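Local coordinates for protein FprA (Mycobacterium tuberculosis, PDB 1LQT) that transfers electrons between NADPH and ferredoxin through a bound FAD, and may supply electrons to P450 systems, at residues A[191-202]-A[264-274]. Sequence-based numbering, arbitrary orientation.
Sequences IQEVVIVGRRGP and HRRMVFRFLTS. With ODP (4-oxo-nicotinamide-adenine dinucleotide phosphate), chain I.
With its CG anti to the backbone N (chi1 -180°) and the chain extended beyond it, Glu193 runs alongside Arg266, whose bend at chi3 turns NE to the carboxylate. Arg266 NE forms a salt bridge with Glu193 OE1 at 2.7 Å, its N-H...O nearly straight (162°), in the guanidinium plane and nearly along the C-O axis. Arg149 makes a second salt bridge to the other oxygen, OE2, so one carboxylate bridges the strands on both sides of its own.

Strands 193-197 and 265-270 are parallel neighbours in the six-stranded parallel sheet of the NADP-binding, Rossmann-type domain. Their ladder extends from Arg266 N on Gln192 O to Gly198 N on Arg270 O (2.8 Å). On the face turned to helix 157-167, the Ile196 CD1 methyl lies over the Phe269 face, off its centre and 4.1 Å from the centroid, and also reaches Met267 CG; apolar side chains suit this buried face, where Ile196 and Met267 touch Ala163.

Past the ends of strands 193-197 and 265-270, Gly198 O accepts the N-H of Thr273, where strand 273-279 begins, and Arg200 O that of Leu272. Pro202 CG sits over the Phe271 ring, 3.8 Å from its centroid and 8° off the normal, a CH-pi contact in which the puckered proline ring lies nearly flat on the aromatic face. One water donates to both Val197 O and Thr273 O, joining the two segments.

The turn thus secured presents two arginines to the dinucleotide. Arg199 lays its guanidinium over the adenine and sends NH2 to ODP O3X (2.8 Å), while Arg200 NH2 takes O2X (2.8 Å) and both NE atoms share O1X. Four charge-assisted bonds to the 2'-phosphate are consistent with a preference for NADP(H) over NAD(H), which lacks that group.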
# COMPACT_ATOMS: atom_id res chain seq x y z
N ILE A 191 -6.77 5.74 -23.12
CA ILE A 191 -7.62 4.64 -22.71
C ILE A 191 -9.08 5.06 -22.76
O ILE A 191 -9.48 6.05 -22.18
CB ILE A 191 -7.20 4.16 -21.31
CG1 ILE A 191 -5.84 3.49 -21.40
CG2 ILE A 191 -8.25 3.25 -20.73
CD1 ILE A 191 -5.18 3.36 -20.13
N GLN A 192 -9.87 4.26 -23.46
CA GLN A 192 -11.30 4.51 -23.59
C GLN A 192 -12.13 3.57 -22.73
O GLN A 192 -13.26 3.85 -22.47
CB GLN A 192 -11.72 4.36 -25.06
CG GLN A 192 -11.03 5.35 -26.00
CD GLN A 192 -11.44 6.79 -25.79
OE1 GLN A 192 -12.47 7.09 -25.17
NE2 GLN A 192 -10.62 7.70 -26.32
N GLU A 193 -11.55 2.44 -22.34
CA GLU A 193 -12.27 1.45 -21.55
C GLU A 193 -11.30 0.74 -20.62
O GLU A 193 -10.22 0.34 -21.06
CB GLU A 193 -12.92 0.39 -22.45
CG GLU A 193 -13.70 -0.68 -21.71
CD GLU A 193 -14.49 -1.58 -22.64
OE1 GLU A 193 -15.57 -1.17 -23.06
OE2 GLU A 193 -14.01 -2.68 -22.97
N VAL A 194 -11.70 0.61 -19.37
CA VAL A 194 -11.02 -0.26 -18.42
C VAL A 194 -11.99 -1.36 -18.05
O VAL A 194 -13.11 -1.08 -17.65
CB VAL A 194 -10.59 0.49 -17.14
CG1 VAL A 194 -9.98 -0.46 -16.14
CG2 VAL A 194 -9.61 1.60 -17.46
N VAL A 195 -11.54 -2.59 -18.17
CA VAL A 195 -12.33 -3.74 -17.76
C VAL A 195 -11.73 -4.28 -16.47
O VAL A 195 -10.57 -4.65 -16.43
CB VAL A 195 -12.36 -4.85 -18.82
CG1 VAL A 195 -13.31 -5.93 -18.39
CG2 VAL A 195 -12.78 -4.26 -20.17
N ILE A 196 -12.50 -4.26 -15.40
CA ILE A 196 -12.12 -4.77 -14.07
C ILE A 196 -12.65 -6.18 -13.99
O ILE A 196 -13.86 -6.42 -14.07
CB ILE A 196 -12.71 -3.91 -12.97
CG1 ILE A 196 -12.21 -2.48 -13.10
CG2 ILE A 196 -12.36 -4.50 -11.61
CD1 ILE A 196 -12.84 -1.52 -12.16
N VAL A 197 -11.74 -7.12 -13.79
CA VAL A 197 -12.03 -8.55 -13.92
C VAL A 197 -11.84 -9.24 -12.57
O VAL A 197 -10.71 -9.35 -12.07
CB VAL A 197 -11.09 -9.17 -14.98
CG1 VAL A 197 -11.42 -10.63 -15.20
CG2 VAL A 197 -11.17 -8.41 -16.29
N GLY A 198 -12.95 -9.71 -12.00
CA GLY A 198 -12.98 -10.40 -10.72
C GLY A 198 -13.18 -11.88 -10.92
O GLY A 198 -14.08 -12.29 -11.63
N ARG A 199 -12.40 -12.69 -10.20
CA ARG A 199 -12.47 -14.14 -10.35
C ARG A 199 -13.69 -14.75 -9.68
O ARG A 199 -14.24 -15.74 -10.20
CB ARG A 199 -11.18 -14.81 -9.91
CG ARG A 199 -10.83 -14.69 -8.43
CD ARG A 199 -9.65 -15.54 -8.07
NE ARG A 199 -9.25 -15.30 -6.70
CZ ARG A 199 -8.16 -15.83 -6.17
NH1 ARG A 199 -7.40 -16.62 -6.90
NH2 ARG A 199 -7.85 -15.57 -4.92
N ARG A 200 -14.07 -14.22 -8.53
CA ARG A 200 -15.29 -14.64 -7.85
C ARG A 200 -16.41 -13.68 -8.22
O ARG A 200 -16.34 -12.99 -9.22
CB ARG A 200 -15.05 -14.86 -6.36
CG ARG A 200 -14.05 -15.99 -6.09
CD ARG A 200 -13.98 -16.43 -4.65
NE ARG A 200 -13.43 -15.37 -3.81
CZ ARG A 200 -13.60 -15.31 -2.50
NH1 ARG A 200 -14.33 -16.21 -1.85
NH2 ARG A 200 -13.09 -14.30 -1.83
N GLY A 201 -17.51 -13.72 -7.46
CA GLY A 201 -18.67 -12.93 -7.78
C GLY A 201 -18.77 -11.65 -6.99
O GLY A 201 -17.93 -11.33 -6.13
N PRO A 202 -19.81 -10.88 -7.27
CA PRO A 202 -20.00 -9.62 -6.55
C PRO A 202 -20.05 -9.77 -5.03
O PRO A 202 -19.58 -8.86 -4.34
CB PRO A 202 -21.32 -9.10 -7.13
CG PRO A 202 -21.41 -9.71 -8.47
CD PRO A 202 -20.83 -11.08 -8.31
N HIS A 264 -18.74 7.79 -24.43
CA HIS A 264 -18.18 8.00 -23.11
C HIS A 264 -17.05 7.03 -22.87
O HIS A 264 -16.98 5.99 -23.49
CB HIS A 264 -19.30 7.81 -22.08
CG HIS A 264 -20.40 8.80 -22.23
ND1 HIS A 264 -20.57 9.84 -21.34
CD2 HIS A 264 -21.37 8.94 -23.17
CE1 HIS A 264 -21.60 10.58 -21.73
NE2 HIS A 264 -22.10 10.06 -22.84
N ARG A 265 -16.15 7.38 -21.99
CA ARG A 265 -15.18 6.40 -21.53
C ARG A 265 -15.93 5.41 -20.64
O ARG A 265 -16.96 5.76 -20.07
CB ARG A 265 -14.01 7.08 -20.82
CG ARG A 265 -13.22 8.05 -21.72
CD ARG A 265 -12.07 8.76 -20.94
NE ARG A 265 -12.68 9.59 -19.91
CZ ARG A 265 -12.09 10.42 -19.05
NH1 ARG A 265 -10.76 10.56 -19.05
NH2 ARG A 265 -12.87 11.12 -18.18
N ARG A 266 -15.43 4.18 -20.54
CA ARG A 266 -16.16 3.10 -19.87
C ARG A 266 -15.31 2.41 -18.81
O ARG A 266 -14.19 2.04 -19.09
CB ARG A 266 -16.60 2.04 -20.89
CG ARG A 266 -17.65 2.50 -21.88
CD ARG A 266 -17.73 1.62 -23.14
NE ARG A 266 -17.92 0.19 -22.89
CZ ARG A 266 -19.09 -0.44 -22.82
NH1 ARG A 266 -20.20 0.25 -22.91
NH2 ARG A 266 -19.12 -1.76 -22.65
N MET A 267 -15.91 2.17 -17.64
CA MET A 267 -15.34 1.34 -16.61
C MET A 267 -16.27 0.15 -16.48
O MET A 267 -17.37 0.29 -15.97
CB MET A 267 -15.24 2.09 -15.29
CG MET A 267 -14.48 1.31 -14.25
SD MET A 267 -14.43 2.13 -12.64
CE MET A 267 -13.47 3.60 -13.01
N VAL A 268 -15.83 -1.01 -16.97
CA VAL A 268 -16.67 -2.20 -17.07
C VAL A 268 -16.30 -3.19 -15.99
O VAL A 268 -15.11 -3.48 -15.78
CB VAL A 268 -16.43 -2.88 -18.45
CG1 VAL A 268 -17.26 -4.13 -18.59
CG2 VAL A 268 -16.69 -1.94 -19.60
N PHE A 269 -17.29 -3.73 -15.29
CA PHE A 269 -17.07 -4.78 -14.30
C PHE A 269 -17.50 -6.13 -14.85
O PHE A 269 -18.63 -6.31 -15.24
CB PHE A 269 -17.86 -4.52 -13.02
CG PHE A 269 -17.33 -3.36 -12.19
CD1 PHE A 269 -17.62 -2.06 -12.54
CD2 PHE A 269 -16.54 -3.59 -11.10
CE1 PHE A 269 -17.14 -1.01 -11.79
CE2 PHE A 269 -16.06 -2.54 -10.34
CZ PHE A 269 -16.34 -1.25 -10.69
N ARG A 270 -16.55 -7.07 -14.83
CA ARG A 270 -16.79 -8.47 -15.20
C ARG A 270 -16.44 -9.33 -13.99
O ARG A 270 -15.35 -9.21 -13.45
CB ARG A 270 -15.88 -8.86 -16.35
CG ARG A 270 -16.29 -8.28 -17.69
CD ARG A 270 -17.40 -9.02 -18.38
NE ARG A 270 -17.10 -10.43 -18.62
CZ ARG A 270 -16.40 -10.94 -19.64
NH1 ARG A 270 -15.89 -10.19 -20.60
NH2 ARG A 270 -16.24 -12.24 -19.72
N PHE A 271 -17.37 -10.13 -13.53
CA PHE A 271 -17.16 -11.04 -12.43
C PHE A 271 -17.06 -12.47 -12.97
O PHE A 271 -17.25 -12.73 -14.14
CB PHE A 271 -18.26 -10.91 -11.39
CG PHE A 271 -18.35 -9.53 -10.80
CD1 PHE A 271 -17.61 -9.19 -9.68
CD2 PHE A 271 -19.15 -8.57 -11.36
CE1 PHE A 271 -17.70 -7.93 -9.13
CE2 PHE A 271 -19.24 -7.31 -10.81
CZ PHE A 271 -18.51 -6.99 -9.69
N LEU A 272 -16.70 -13.39 -12.08
CA LEU A 272 -16.59 -14.81 -12.38
C LEU A 272 -15.72 -15.04 -13.63
O LEU A 272 -16.01 -15.87 -14.49
CB LEU A 272 -17.95 -15.46 -12.53
CG LEU A 272 -18.78 -15.43 -11.26
CD1 LEU A 272 -20.18 -15.95 -11.47
CD2 LEU A 272 -18.11 -16.22 -10.15
N THR A 273 -14.60 -14.33 -13.67
CA THR A 273 -13.71 -14.35 -14.82
C THR A 273 -12.27 -14.33 -14.31
O THR A 273 -11.93 -13.51 -13.48
CB THR A 273 -13.98 -13.15 -15.73
OG1 THR A 273 -15.33 -13.14 -16.14
CG2 THR A 273 -13.14 -13.20 -16.98
N SER A 274 -11.43 -15.18 -14.90
CA SER A 274 -10.01 -15.21 -14.58
C SER A 274 -9.18 -14.97 -15.82
O SER A 274 -9.50 -15.42 -16.91
CB SER A 274 -9.61 -16.57 -13.99
OG SER A 274 -10.06 -16.73 -12.68
O1X ODP I . -11.16 -14.06 -4.87
P2B ODP I . -10.42 -13.10 -3.98
O2X ODP I . -11.29 -12.44 -2.93
O3X ODP I . -9.16 -13.70 -3.37
O2B ODP I . -9.97 -11.95 -5.01
C2B ODP I . -8.92 -11.02 -4.71
C3B ODP I . -9.39 -9.62 -4.38
O3B ODP I . -10.47 -9.25 -5.21
C1B ODP I . -8.11 -10.79 -5.93
N9A ODP I . -7.23 -11.85 -6.35
C8A ODP I . -6.21 -12.44 -5.65
N7A ODP I . -5.57 -13.34 -6.37
C5A ODP I . -6.18 -13.35 -7.61
C4A ODP I . -7.23 -12.42 -7.59
N3A ODP I . -8.04 -12.15 -8.63
C2A ODP I . -7.78 -12.87 -9.74
N1A ODP I . -6.77 -13.78 -9.85
C6A ODP I . -5.96 -14.03 -8.78
N6A ODP I . -4.95 -14.89 -8.97
O4B ODP I . -7.34 -9.65 -5.60
C4B ODP I . -8.16 -8.80 -4.79
C5B ODP I . -7.36 -8.31 -3.62
O5B ODP I . -8.12 -7.34 -2.95
PA ODP I . -7.64 -6.82 -1.52
O1A ODP I . -8.67 -5.91 -1.01
O2A ODP I . -7.22 -7.94 -0.65
O3 ODP I . -6.29 -6.06 -1.88
PN ODP I . -5.98 -4.58 -2.49
O1N ODP I . -6.99 -4.19 -3.49
O2N ODP I . -4.55 -4.66 -2.86
O5D ODP I . -6.19 -3.63 -1.25
C5D ODP I . -5.31 -3.77 -0.11
C4D ODP I . -5.97 -3.13 1.09
O4D ODP I . -5.93 -1.71 1.03
C1D ODP I . -7.26 -1.19 1.18
C2D ODP I . -8.14 -2.30 0.80
O2D ODP I . -9.48 -2.14 1.12
C3D ODP I . -7.43 -3.53 1.24
O3D ODP I . -7.75 -3.77 2.59
N1N ODP I . -7.41 0.09 0.59
C2N ODP I . -8.45 0.92 1.09
C3N ODP I . -8.88 1.94 0.32
C7N ODP I . -10.03 2.74 0.94
N7N ODP I . -10.49 3.73 0.22
O7N ODP I . -10.45 2.37 2.06
C4N ODP I . -8.38 2.22 -0.97
O99 ODP I . -8.83 3.14 -1.72
C5N ODP I . -7.33 1.33 -1.47
C6N ODP I . -6.87 0.26 -0.67
O HOH W 1 -8.78 7.98 -20.33
O HOH W 2 -9.79 -12.14 -12.23